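Mannitol dehydrogenase (PDB 1LJ8) probably catalyses the NAD-dependent interconversion of mannitol and fructose as a long-chain dehydrogenase, and binds NAD. Local coordinates at residues A[216-219]-A[220-224]. Sequence-based numbering, arbitrary orientation.
Sequences DWIK and AHVSF
Ala220 N donates to Asp216 O (3.1 Å) and Val222 N to Ile218 O (3.0 Å, N-H...O 161°), the last i to i+4 bonds of helix 212-221, while His221 N also reaches Ile218 O (3.2 Å), so that one oxygen takes two donors as the helix ends. Val222 is the first residue to leave helical geometry; a water donates to both Lys219 O and Val222 O, linking the last turn to the departing chain. Trp217, its CG anti to the backbone N (chi1 -175°) and beside its own carbonyl carbon, swings the indole toward the next turn, where the His221 ring forms an offset stack on the five-membered ring (centroids 3.7 Å apart, planes at 17°) and His221 CB sits over the six-membered ring in a CH-pi contact. With an alanine in place of Trp217, the imidazole would probably lose its stacking partner and be freer to turn. Ile218 CG2 packs against Val222 CG2 (4.0 Å) and meets the edge of the Phe224 ring at CZ. Trp217, Ile218 and Val222 rest on Leu173 of helix 165-178, with Arg177 making a cation-pi contact to the indole. Phe224 touches Leu203 of helix 195-210 and, like Val222, Val186 of strand 185-188, at the Rossmann-domain sheet edge.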
# COMPACT_ATOMS: atom_id res chain seq x y z
N ASP A 216 18.53 -22.03 -1.37
CA ASP A 216 19.19 -22.08 -2.66
C ASP A 216 18.24 -22.38 -3.80
O ASP A 216 18.35 -21.80 -4.90
CB ASP A 216 20.32 -23.13 -2.64
CG ASP A 216 21.50 -22.71 -1.77
OD1 ASP A 216 21.47 -21.64 -1.11
OD2 ASP A 216 22.49 -23.46 -1.75
N TRP A 217 17.29 -23.27 -3.55
CA TRP A 217 16.35 -23.62 -4.58
C TRP A 217 15.46 -22.41 -4.90
O TRP A 217 15.15 -22.16 -6.08
CB TRP A 217 15.45 -24.77 -4.14
CG TRP A 217 14.54 -25.24 -5.23
CD1 TRP A 217 14.80 -26.18 -6.20
CD2 TRP A 217 13.20 -24.80 -5.45
NE1 TRP A 217 13.69 -26.36 -6.99
CE2 TRP A 217 12.70 -25.52 -6.55
CE3 TRP A 217 12.37 -23.87 -4.81
CZ2 TRP A 217 11.38 -25.34 -7.03
CZ3 TRP A 217 11.07 -23.70 -5.29
CH2 TRP A 217 10.59 -24.42 -6.39
N ILE A 218 15.05 -21.67 -3.87
CA ILE A 218 14.19 -20.52 -4.11
C ILE A 218 14.95 -19.44 -4.89
O ILE A 218 14.42 -18.86 -5.86
CB ILE A 218 13.66 -19.95 -2.76
CG1 ILE A 218 12.64 -20.94 -2.18
CG2 ILE A 218 13.01 -18.50 -2.96
CD1 ILE A 218 12.14 -20.53 -0.81
N LYS A 219 16.19 -19.20 -4.49
CA LYS A 219 17.02 -18.21 -5.15
C LYS A 219 17.13 -18.52 -6.64
O LYS A 219 17.09 -17.61 -7.49
CB LYS A 219 18.39 -18.16 -4.47
CG LYS A 219 19.26 -17.03 -4.92
CD LYS A 219 20.56 -17.04 -4.12
CE LYS A 219 21.47 -15.89 -4.55
NZ LYS A 219 22.48 -15.61 -3.48
N ALA A 220 17.21 -19.80 -6.97
CA ALA A 220 17.33 -20.20 -8.37
C ALA A 220 16.04 -20.42 -9.16
O ALA A 220 16.07 -20.42 -10.39
CB ALA A 220 18.21 -21.48 -8.46
N HIS A 221 14.90 -20.59 -8.50
CA HIS A 221 13.67 -20.90 -9.24
C HIS A 221 12.52 -19.90 -9.15
O HIS A 221 11.58 -19.95 -9.95
CB HIS A 221 13.14 -22.29 -8.78
CG HIS A 221 14.10 -23.41 -9.06
ND1 HIS A 221 14.04 -24.19 -10.19
CD2 HIS A 221 15.18 -23.85 -8.36
CE1 HIS A 221 15.04 -25.07 -10.18
NE2 HIS A 221 15.75 -24.88 -9.08
N VAL A 222 12.57 -19.01 -8.17
CA VAL A 222 11.48 -18.03 -8.00
C VAL A 222 11.93 -16.62 -8.46
O VAL A 222 13.08 -16.22 -8.22
CB VAL A 222 11.08 -17.96 -6.49
CG1 VAL A 222 9.93 -16.97 -6.29
CG2 VAL A 222 10.62 -19.36 -6.01
N SER A 223 11.07 -15.89 -9.18
CA SER A 223 11.38 -14.51 -9.60
C SER A 223 10.53 -13.54 -8.72
O SER A 223 9.47 -13.90 -8.18
CB SER A 223 11.04 -14.30 -11.08
OG SER A 223 9.72 -14.72 -11.34
N PHE A 224 11.02 -12.30 -8.60
CA PHE A 224 10.46 -11.29 -7.71
C PHE A 224 10.50 -9.95 -8.45
O PHE A 224 11.32 -9.10 -8.15
CB PHE A 224 11.34 -11.19 -6.46
CG PHE A 224 11.47 -12.51 -5.71
CD1 PHE A 224 12.51 -13.40 -5.99
CD2 PHE A 224 10.56 -12.82 -4.69
CE1 PHE A 224 12.67 -14.60 -5.26
CE2 PHE A 224 10.70 -14.04 -3.92
CZ PHE A 224 11.78 -14.92 -4.22
O HOH W 1 15.47 -15.43 -7.11